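Local atomic coordinates of aminotransferase class-III (Ochrobactrum anthropi, PDB entry 5GHG), a protein that probably transfers amino groups between amines and keto compounds as a pyridoxal-phosphate-dependent omega-transaminase, here holding the cofactor in its pyridoxamine phosphate form. Residues Ala121-Arg132 with Phe299-Ile309; Glu364-Gly372 with Leu447-Thr455. The protein carries 1 engineered substitution. All coordinates share one frame; numbering follows the deposited sequence.

Interaction 1 of 2, residues Ala121-Arg132 with Phe299-Ile309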
loop_
_atom_site.group_PDB
_atom_site.type_symbol
_atom_site.label_atom_id
_atom_site.label_comp_id
_atom_site.label_asym_id
_atom_site.label_seq_id
_atom_site.Cartn_x
_atom_site.Cartn_y
_atom_site.Cartn_z
ATOM N N ALA B 121 1.747 -6.204 -3.591
ATOM C CA ALA B 121 2.292 -7.505 -3.966
ATOM C C ALA B 121 2.141 -7.747 -5.464
ATOM O O ALA B 121 3.104 -8.086 -6.150
ATOM C CB ALA B 121 1.625 -8.619 -3.163
ATOM N N ASN B 122 0.927 -7.580 -5.987
ATOM C CA ASN B 122 0.701 -7.800 -7.412
ATOM C C ASN B 122 1.474 -6.804 -8.263
ATOM O O ASN B 122 1.958 -7.142 -9.353
ATOM C CB ASN B 122 -0.791 -7.743 -7.718
ATOM C CG ASN B 122 -1.492 -9.048 -7.392
ATOM O OD1 ASN B 122 -0.871 -10.120 -7.464
ATOM N ND2 ASN B 122 -2.763 -8.975 -7.012
ATOM N N ASP B 123 1.567 -5.559 -7.801
ATOM C CA ASP B 123 2.356 -4.550 -8.497
ATOM C C ASP B 123 3.832 -4.973 -8.588
ATOM O O ASP B 123 4.461 -4.875 -9.647
ATOM C CB ASP B 123 2.209 -3.218 -7.760
ATOM C CG ASP B 123 2.747 -2.043 -8.540
ATOM O OD1 ASP B 123 3.980 -1.947 -8.659
ATOM O OD2 ASP B 123 1.933 -1.195 -9.000
ATOM N N THR B 124 4.391 -5.436 -7.470
ATOM C CA THR B 124 5.767 -5.896 -7.450
ATOM C C THR B 124 5.957 -7.158 -8.313
ATOM O O THR B 124 6.999 -7.320 -8.951
ATOM C CB THR B 124 6.199 -6.172 -6.011
ATOM O OG1 THR B 124 5.990 -4.994 -5.244
ATOM C CG2 THR B 124 7.672 -6.596 -5.930
ATOM N N VAL B 125 4.989 -8.065 -8.303
ATOM C CA VAL B 125 5.081 -9.234 -9.175
ATOM C C VAL B 125 5.224 -8.797 -10.635
ATOM O O VAL B 125 6.067 -9.318 -11.374
ATOM C CB VAL B 125 3.876 -10.178 -8.981
ATOM C CG1 VAL B 125 3.802 -11.195 -10.122
ATOM C CG2 VAL B 125 3.999 -10.917 -7.631
ATOM N N VAL B 126 4.396 -7.831 -11.073
ATOM C CA VAL B 126 4.484 -7.360 -12.447
ATOM C C VAL B 126 5.879 -6.770 -12.716
ATOM O O VAL B 126 6.494 -7.029 -13.765
ATOM C CB VAL B 126 3.384 -6.338 -12.757
ATOM C CG1 VAL B 126 3.625 -5.731 -14.153
ATOM C CG2 VAL B 126 1.998 -7.012 -12.715
ATOM N N LYS B 127 6.390 -5.977 -11.773
ATOM C CA LYS B 127 7.705 -5.369 -11.928
ATOM C C LYS B 127 8.795 -6.443 -12.004
ATOM O O LYS B 127 9.714 -6.355 -12.835
ATOM C CB LYS B 127 7.981 -4.425 -10.749
ATOM C CG LYS B 127 8.946 -3.322 -11.045
ATOM C CD LYS B 127 8.856 -2.191 -10.024
ATOM C CE LYS B 127 9.616 -2.486 -8.795
ATOM N NZ LYS B 127 9.850 -1.236 -8.016
ATOM N N LEU B 128 8.714 -7.439 -11.136
ATOM C CA LEU B 128 9.692 -8.515 -11.125
ATOM C C LEU B 128 9.664 -9.286 -12.448
ATOM O O LEU B 128 10.711 -9.637 -12.988
ATOM C CB LEU B 128 9.424 -9.449 -9.947
ATOM C CG LEU B 128 10.263 -10.707 -9.733
ATOM C CD1 LEU B 128 10.048 -11.199 -8.308
ATOM C CD2 LEU B 128 9.889 -11.814 -10.750
ATOM N N ILE B 129 8.472 -9.512 -12.990
ATOM C CA ILE B 129 8.342 -10.229 -14.258
ATOM C C ILE B 129 8.991 -9.447 -15.395
ATOM O O ILE B 129 9.698 -10.023 -16.236
ATOM C CB ILE B 129 6.860 -10.533 -14.536
ATOM C CG1 ILE B 129 6.393 -11.645 -13.600
ATOM C CG2 ILE B 129 6.639 -10.943 -16.007
ATOM C CD1 ILE B 129 4.916 -11.865 -13.646
ATOM N N TRP B 130 8.779 -8.122 -15.445
ATOM C CA TRP B 130 9.417 -7.319 -16.481
ATOM C C TRP B 130 10.945 -7.327 -16.330
ATOM O O TRP B 130 11.686 -7.459 -17.315
ATOM C CB TRP B 130 8.904 -5.883 -16.451
ATOM C CG TRP B 130 7.503 -5.724 -16.833
ATOM C CD1 TRP B 130 6.699 -6.655 -17.414
ATOM C CD2 TRP B 130 6.702 -4.545 -16.677
ATOM N NE1 TRP B 130 5.450 -6.135 -17.629
ATOM C CE2 TRP B 130 5.423 -4.840 -17.187
ATOM C CE3 TRP B 130 6.951 -3.271 -16.160
ATOM C CZ2 TRP B 130 4.379 -3.908 -17.183
ATOM C CZ3 TRP B 130 5.914 -2.332 -16.164
ATOM C CH2 TRP B 130 4.645 -2.663 -16.667
ATOM N N TYR B 131 11.417 -7.146 -15.106
ATOM C CA TYR B 131 12.837 -7.227 -14.820
ATOM C C TYR B 131 13.404 -8.573 -15.264
ATOM O O TYR B 131 14.449 -8.638 -15.914
ATOM C CB TYR B 131 13.057 -7.017 -13.310
ATOM C CG TYR B 131 14.488 -7.046 -12.893
ATOM C CD1 TYR B 131 15.252 -5.888 -12.864
ATOM C CD2 TYR B 131 15.093 -8.249 -12.524
ATOM C CE1 TYR B 131 16.572 -5.920 -12.455
ATOM C CE2 TYR B 131 16.407 -8.296 -12.143
ATOM C CZ TYR B 131 17.145 -7.130 -12.104
ATOM O OH TYR B 131 18.466 -7.186 -11.724
ATOM N N ARG B 132 12.682 -9.647 -14.959
ATOM C CA ARG B 132 13.124 -10.993 -15.274
ATOM C C ARG B 132 13.202 -11.227 -16.792
ATOM O O ARG B 132 14.159 -11.825 -17.283
ATOM C CB ARG B 132 12.171 -11.996 -14.620
ATOM C CG ARG B 132 12.479 -13.451 -14.882
ATOM C CD ARG B 132 11.460 -14.370 -14.214
ATOM N NE ARG B 132 11.708 -15.773 -14.511
ATOM C CZ ARG B 132 11.278 -16.404 -15.598
ATOM N NH1 ARG B 132 10.560 -15.767 -16.513
ATOM N NH2 ARG B 132 11.561 -17.681 -15.771
ATOM N N PHE B 299 4.285 -12.580 -1.497
ATOM C CA PHE B 299 4.172 -13.488 -2.629
ATOM C C PHE B 299 5.342 -14.465 -2.607
ATOM O O PHE B 299 6.428 -14.158 -2.099
ATOM C CB PHE B 299 4.050 -12.751 -3.960
ATOM C CG PHE B 299 5.226 -11.870 -4.311
ATOM C CD1 PHE B 299 5.259 -10.537 -3.919
ATOM C CD2 PHE B 299 6.274 -12.368 -5.095
ATOM C CE1 PHE B 299 6.320 -9.720 -4.278
ATOM C CE2 PHE B 299 7.350 -11.564 -5.441
ATOM C CZ PHE B 299 7.378 -10.239 -5.037
ATOM N N LEU B 300 5.082 -15.664 -3.110
ATOM C CA LEU B 300 6.079 -16.715 -3.241
ATOM C C LEU B 300 6.395 -16.907 -4.718
ATOM O O LEU B 300 5.498 -16.798 -5.571
ATOM C CB LEU B 300 5.550 -18.026 -2.670
ATOM C CG LEU B 300 5.362 -18.072 -1.147
ATOM C CD1 LEU B 300 4.409 -19.189 -0.783
ATOM C CD2 LEU B 300 6.711 -18.332 -0.528
ATOM N N ILE B 301 7.654 -17.221 -5.019
ATOM C CA ILE B 301 8.027 -17.570 -6.384
ATOM C C ILE B 301 8.782 -18.887 -6.379
ATOM O O ILE B 301 9.494 -19.216 -5.418
ATOM C CB ILE B 301 8.871 -16.464 -7.063
ATOM C CG1 ILE B 301 10.210 -16.322 -6.369
ATOM C CG2 ILE B 301 8.126 -15.127 -7.044
ATOM C CD1 ILE B 301 11.133 -15.348 -7.067
ATOM N N ASN B 302 8.638 -19.644 -7.464
ATOM C CA ASN B 302 9.316 -20.931 -7.526
ATOM C C ASN B 302 10.713 -20.757 -8.120
ATOM O O ASN B 302 11.162 -19.637 -8.421
ATOM C CB ASN B 302 8.469 -21.951 -8.268
ATOM C CG ASN B 302 8.277 -21.624 -9.735
ATOM O OD1 ASN B 302 8.879 -20.702 -10.267
ATOM N ND2 ASN B 302 7.449 -22.404 -10.398
ATOM N N GLU B 303 11.436 -21.870 -8.262
ATOM C CA GLU B 303 12.810 -21.790 -8.736
ATOM C C GLU B 303 12.866 -21.366 -10.209
ATOM O O GLU B 303 13.760 -20.617 -10.606
ATOM C CB GLU B 303 13.514 -23.135 -8.528
ATOM C CG GLU B 303 15.008 -23.108 -8.856
ATOM C CD GLU B 303 15.799 -22.171 -7.949
ATOM O OE1 GLU B 303 16.836 -21.658 -8.404
ATOM O OE2 GLU B 303 15.385 -21.933 -6.775
ATOM N N ARG B 304 11.912 -21.825 -11.009
ATOM C CA ARG B 304 11.819 -21.401 -12.394
ATOM C C ARG B 304 11.823 -19.878 -12.508
ATOM O O ARG B 304 12.546 -19.305 -13.323
ATOM C CB ARG B 304 10.550 -21.981 -13.026
ATOM C CG ARG B 304 10.242 -21.518 -14.441
ATOM C CD ARG B 304 8.835 -21.915 -14.813
ATOM N NE ARG B 304 8.501 -21.607 -16.201
ATOM C CZ ARG B 304 7.295 -21.765 -16.729
ATOM N NH1 ARG B 304 6.292 -22.211 -15.978
ATOM N NH2 ARG B 304 7.090 -21.472 -18.006
ATOM N N VAL B 305 11.018 -19.206 -11.671
ATOM C CA VAL B 305 10.991 -17.753 -11.682
ATOM C C VAL B 305 12.266 -17.185 -11.100
ATOM O O VAL B 305 12.841 -16.237 -11.645
ATOM C CB VAL B 305 9.748 -17.234 -10.929
ATOM C CG1 VAL B 305 9.777 -15.714 -10.799
ATOM C CG2 VAL B 305 8.470 -17.697 -11.625
ATOM N N TYR B 306 12.730 -17.741 -9.982
ATOM C CA TYR B 306 13.835 -17.143 -9.237
ATOM C C TYR B 306 15.192 -17.339 -9.932
ATOM O O TYR B 306 16.054 -16.474 -9.817
ATOM C CB TYR B 306 13.894 -17.725 -7.825
ATOM C CG TYR B 306 15.004 -17.159 -6.960
ATOM C CD1 TYR B 306 14.974 -15.846 -6.518
ATOM C CD2 TYR B 306 16.086 -17.961 -6.575
ATOM C CE1 TYR B 306 15.988 -15.328 -5.721
ATOM C CE2 TYR B 306 17.105 -17.460 -5.784
ATOM C CZ TYR B 306 17.052 -16.144 -5.359
ATOM O OH TYR B 306 18.073 -15.646 -4.578
ATOM N N ALA B 307 15.378 -18.447 -10.641
ATOM C CA ALA B 307 16.708 -18.804 -11.172
ATOM C C ALA B 307 17.369 -17.676 -11.980
ATOM O O ALA B 307 18.508 -17.320 -11.665
ATOM C CB ALA B 307 16.600 -20.075 -12.011
ATOM N N PRO B 308 16.712 -17.086 -12.995
ATOM C CA PRO B 308 17.397 -16.027 -13.770
ATOM C C PRO B 308 17.590 -14.712 -13.024
ATOM O O PRO B 308 18.373 -13.880 -13.484
ATOM C CB PRO B 308 16.479 -15.825 -14.985
ATOM C CG PRO B 308 15.136 -16.316 -14.545
ATOM C CD PRO B 308 15.397 -17.419 -13.555
ATOM N N ILE B 309 16.893 -14.474 -11.916
ATOM C CA ILE B 309 17.093 -13.254 -11.157
ATOM C C ILE B 309 17.811 -13.526 -9.836
ATOM O O ILE B 309 17.902 -12.639 -8.993
ATOM C CB ILE B 309 15.779 -12.484 -10.916
ATOM C CG1 ILE B 309 14.777 -13.334 -10.132
ATOM C CG2 ILE B 309 15.176 -12.026 -12.232
ATOM C CD1 ILE B 309 13.451 -12.603 -9.891
#

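Interaction 2 of 2, residues Glu364-Gly372 with Leu447-Thr455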
loop_
_atom_site.group_PDB
_atom_site.type_symbol
_atom_site.label_atom_id
_atom_site.label_comp_id
_atom_site.label_asym_id
_atom_site.label_seq_id
_atom_site.Cartn_x
_atom_site.Cartn_y
_atom_site.Cartn_z
ATOM N N GLU B 364 -30.546 -24.633 -0.650
ATOM C CA GLU B 364 -31.961 -24.859 -0.391
ATOM C C GLU B 364 -32.820 -23.666 -0.795
ATOM O O GLU B 364 -34.040 -23.812 -0.887
ATOM C CB GLU B 364 -32.186 -25.191 1.095
ATOM C CG GLU B 364 -31.520 -26.485 1.524
ATOM C CD GLU B 364 -31.516 -26.699 3.037
ATOM O OE1 GLU B 364 -32.030 -25.840 3.774
ATOM O OE2 GLU B 364 -30.984 -27.737 3.493
ATOM N N LEU B 365 -32.216 -22.503 -1.046
ATOM C CA LEU B 365 -32.943 -21.329 -1.486
ATOM C C LEU B 365 -32.951 -21.158 -3.002
ATOM O O LEU B 365 -33.474 -20.162 -3.483
ATOM C CB LEU B 365 -32.344 -20.061 -0.851
ATOM C CG LEU B 365 -32.084 -20.109 0.644
ATOM C CD1 LEU B 365 -31.546 -18.761 1.084
ATOM C CD2 LEU B 365 -33.330 -20.507 1.422
ATOM N N GLN B 366 -32.368 -22.103 -3.745
ATOM C CA GLN B 366 -32.260 -21.968 -5.193
ATOM C C GLN B 366 -33.617 -21.770 -5.858
ATOM O O GLN B 366 -33.703 -21.122 -6.901
ATOM C CB GLN B 366 -31.599 -23.219 -5.791
ATOM C CG GLN B 366 -30.103 -23.198 -5.654
ATOM C CD GLN B 366 -29.474 -24.488 -6.120
ATOM O OE1 GLN B 366 -30.002 -25.584 -5.872
ATOM N NE2 GLN B 366 -28.340 -24.365 -6.797
ATOM N N ASP B 367 -34.670 -22.359 -5.295
ATOM C CA ASP B 367 -36.001 -22.246 -5.861
ATOM C C ASP B 367 -36.738 -20.987 -5.412
ATOM O O ASP B 367 -37.875 -20.775 -5.837
ATOM C CB ASP B 367 -36.822 -23.489 -5.512
ATOM C CG ASP B 367 -36.907 -23.730 -4.002
ATOM O OD1 ASP B 367 -36.129 -23.089 -3.230
ATOM O OD2 ASP B 367 -37.739 -24.572 -3.587
ATOM N N HIS B 368 -36.135 -20.154 -4.567
ATOM C CA HIS B 368 -36.792 -18.909 -4.196
ATOM C C HIS B 368 -37.030 -18.054 -5.438
ATOM O O HIS B 368 -36.168 -17.982 -6.321
ATOM C CB HIS B 368 -35.951 -18.125 -3.174
ATOM C CG HIS B 368 -36.707 -17.027 -2.496
ATOM N ND1 HIS B 368 -36.925 -15.803 -3.085
ATOM C CD2 HIS B 368 -37.336 -16.984 -1.291
ATOM C CE1 HIS B 368 -37.633 -15.038 -2.272
ATOM N NE2 HIS B 368 -37.897 -15.734 -1.175
ATOM N N PRO B 369 -38.166 -17.352 -5.524
ATOM C CA PRO B 369 -38.448 -16.572 -6.739
ATOM C C PRO B 369 -37.443 -15.465 -7.027
ATOM O O PRO B 369 -37.357 -15.017 -8.173
ATOM C CB PRO B 369 -39.846 -15.990 -6.473
ATOM C CG PRO B 369 -40.063 -16.136 -5.007
ATOM C CD PRO B 369 -39.300 -17.358 -4.592
ATOM N N LEU B 370 -36.674 -15.020 -6.036
ATOM C CA LEU B 370 -35.700 -13.953 -6.234
ATOM C C LEU B 370 -34.281 -14.446 -6.485
ATOM O O LEU B 370 -33.380 -13.628 -6.669
ATOM C CB LEU B 370 -35.693 -13.025 -5.020
ATOM C CG LEU B 370 -36.904 -12.116 -4.864
ATOM C CD1 LEU B 370 -36.723 -11.244 -3.628
ATOM C CD2 LEU B 370 -37.078 -11.255 -6.098
ATOM N N VAL B 371 -34.049 -15.752 -6.476
ATOM C CA VAL B 371 -32.685 -16.280 -6.511
ATOM C C VAL B 371 -32.410 -16.780 -7.941
ATOM O O VAL B 371 -33.031 -17.740 -8.401
ATOM C CB VAL B 371 -32.477 -17.361 -5.475
ATOM C CG1 VAL B 371 -31.129 -18.070 -5.703
ATOM C CG2 VAL B 371 -32.514 -16.760 -4.058
ATOM N N GLY B 372 -31.478 -16.129 -8.634
ATOM C CA GLY B 372 -31.095 -16.570 -9.958
ATOM C C GLY B 372 -30.069 -17.681 -9.918
ATOM O O GLY B 372 -30.148 -18.636 -10.696
ATOM N N LEU B 447 -35.130 -12.479 1.809
ATOM C CA LEU B 447 -35.645 -12.639 0.453
ATOM C C LEU B 447 -37.177 -12.652 0.451
ATOM O O LEU B 447 -37.796 -12.108 -0.461
ATOM C CB LEU B 447 -35.089 -13.907 -0.175
ATOM C CG LEU B 447 -33.568 -13.850 -0.348
ATOM C CD1 LEU B 447 -33.049 -15.104 -1.023
ATOM C CD2 LEU B 447 -33.160 -12.619 -1.127
ATOM N N ASN B 448 -37.791 -13.256 1.469
ATOM C CA ASN B 448 -39.255 -13.209 1.575
ATOM C C ASN B 448 -39.757 -11.779 1.779
ATOM O O ASN B 448 -40.732 -11.361 1.151
ATOM C CB ASN B 448 -39.726 -14.126 2.693
ATOM C CG ASN B 448 -39.552 -15.583 2.339
ATOM O OD1 ASN B 448 -39.442 -15.927 1.158
ATOM N ND2 ASN B 448 -39.496 -16.442 3.329
ATOM N N ASP B 449 -39.098 -11.014 2.659
ATOM C CA ASP B 449 -39.473 -9.617 2.869
ATOM C C ASP B 449 -39.367 -8.816 1.573
ATOM O O ASP B 449 -40.267 -8.037 1.238
ATOM C CB ASP B 449 -38.590 -8.968 3.927
ATOM C CG ASP B 449 -38.989 -9.352 5.343
ATOM O OD1 ASP B 449 -40.043 -10.006 5.504
ATOM O OD2 ASP B 449 -38.229 -8.981 6.296
ATOM N N VAL B 450 -38.252 -8.959 0.858
ATOM C CA VAL B 450 -38.049 -8.196 -0.357
ATOM C C VAL B 450 -39.093 -8.592 -1.406
ATOM O O VAL B 450 -39.658 -7.738 -2.097
ATOM C CB VAL B 450 -36.615 -8.396 -0.892
ATOM C CG1 VAL B 450 -36.476 -7.732 -2.240
ATOM C CG2 VAL B 450 -35.594 -7.805 0.096
ATOM N N GLN B 451 -39.347 -9.890 -1.539
ATOM C CA GLN B 451 -40.355 -10.353 -2.488
ATOM C C GLN B 451 -41.729 -9.758 -2.166
ATOM O O GLN B 451 -42.429 -9.264 -3.053
ATOM C CB GLN B 451 -40.403 -11.874 -2.487
ATOM C CG GLN B 451 -41.544 -12.484 -3.290
ATOM C CD GLN B 451 -41.395 -12.268 -4.790
ATOM O OE1 GLN B 451 -40.409 -11.693 -5.259
ATOM N NE2 GLN B 451 -42.375 -12.743 -5.554
ATOM N N ALA B 452 -42.108 -9.772 -0.889
ATOM C CA ALA B 452 -43.382 -9.174 -0.491
ATOM C C ALA B 452 -43.421 -7.694 -0.840
ATOM O O ALA B 452 -44.434 -7.185 -1.336
ATOM C CB ALA B 452 -43.617 -9.383 0.998
ATOM N N SER B 453 -42.326 -6.985 -0.586
ATOM C CA SER B 453 -42.276 -5.557 -0.860
ATOM C C SER B 453 -42.404 -5.277 -2.357
ATOM O O SER B 453 -43.074 -4.321 -2.763
ATOM C CB SER B 453 -40.982 -4.969 -0.299
ATOM O OG SER B 453 -40.659 -3.745 -0.911
ATOM N N LEU B 454 -41.780 -6.110 -3.188
ATOM C CA LEU B 454 -41.866 -5.918 -4.627
ATOM C C LEU B 454 -43.300 -6.105 -5.135
ATOM O O LEU B 454 -43.746 -5.364 -6.006
ATOM C CB LEU B 454 -40.920 -6.881 -5.347
ATOM C CG LEU B 454 -39.431 -6.609 -5.107
ATOM C CD1 LEU B 454 -38.576 -7.642 -5.834
ATOM C CD2 LEU B 454 -39.063 -5.219 -5.558
ATOM N N THR B 455 -44.027 -7.070 -4.584
ATOM C CA THR B 455 -45.374 -7.342 -5.062
ATOM C C THR B 455 -46.431 -6.398 -4.487
ATOM O O THR B 455 -47.574 -6.454 -4.926
ATOM C CB THR B 455 -45.771 -8.794 -4.769
ATOM O OG1 THR B 455 -46.025 -8.959 -3.380
ATOM C CG2 THR B 455 -44.676 -9.750 -5.170
#

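Interaction 1 of 2, residues Ala121-Arg132 with Phe299-Ile309
Phe299 packs its ring against Val125 and Leu128 of helix 118-135, where that helix lies on the seven-stranded sheet of the cofactor-binding domain, in the fold of PLP-dependent class-III aminotransferases. Val125 CG2 sits over one face of the Phe299 ring in a CH-pi contact, 3.8 Å from the ring centroid. Leu128 CD1 meets the edge of this ring, and Thr124 CG2 reaches its CZ and CE1. Farther along, Leu128 CD2 touches both Val305 CG1 and Ile309 CD1, and Leu128 CG is 3.7 Å from Ile309 CD1; Ile309 CG2 meets the edge of the Tyr131 ring. Arg132 is extended as far as NE (chi1 179°), and a turn at chi4 (-85°) sets the guanidinium across, beside the short helix 303-306. There NE donates to Val305 O at 3.1 Å and NH2 to Arg304 O, both acceptors near the guanidinium plane. A leucine in place of Arg132 would probably leave these two carbonyls without their donors. Behind the contact, Phe299 bonds through its backbone to Tyr113 of strand 111-115, while Asn122, on helix 118-135, touches the cofactor. Asn302 is the N-cap of helix 303-306: its OD1 accepts from Val305 N at 3.0 Å.

Interaction 2 of 2, residues Glu364-Gly372 with Leu447-Thr455
Two successive type I beta turns, Leu365 to His368 and His368 to Val371, lead into strand 371-377 and pack against the C-terminal helix 433-455. His368, shared by both turns, carries the polar part of the contact. With CG anti to the backbone N (chi1 -165°), its imidazole extends toward the helix, and NE2 donates to Asn448 OD1 at 2.8 Å in a somewhat bent bond (145°). On the other nitrogen, ND1 accepts from Leu370 N at 3.1 Å, so the ring is bonded at both nitrogens, which fixes its rotation. Leu447 CB covers one face, 3.6 Å from the centroid of the His368 ring, a CH-pi contact; Pro369 CD lies on the opposite face. Leu370 spreads its two methyls along the helix: CD1 rests 3.8 Å from Val450 CG1, whereas CD2 touches Leu454 CD1 and the amide oxygen of Gln451. Deeper in, Val371 CG2 and Leu447 CD1 press together at 3.5 Å, closer than usual for two methyls. Around this joint, Leu447 also packs on Leu385 and Val371 on Val383, both of strand 380-385, while Val450 reaches Leu401 and Ala405 of helix 400-411, so the C-terminal helix bears on both elements.

In the fold
The two contacts share no helix or strand and lie on opposite sides of the chain's centre, with centres about 47 Å apart. In each, half of the touching residues are buried, so both run from core to surface. Interaction 1 belongs to the sheet that includes strand 297-301, with one end near the cofactor and with the second subunit close by, which Tyr131 and Lys127 touch; interaction 2 belongs to the other seven-stranded sheet, at the turns leading into strand 371-377, one of its two edge strands within the chain, and no other chain reaches it. The polar chemistry differs: interaction 1 uses a guanidinium on backbone carbonyls, interaction 2 an imidazole on a side-chain amide.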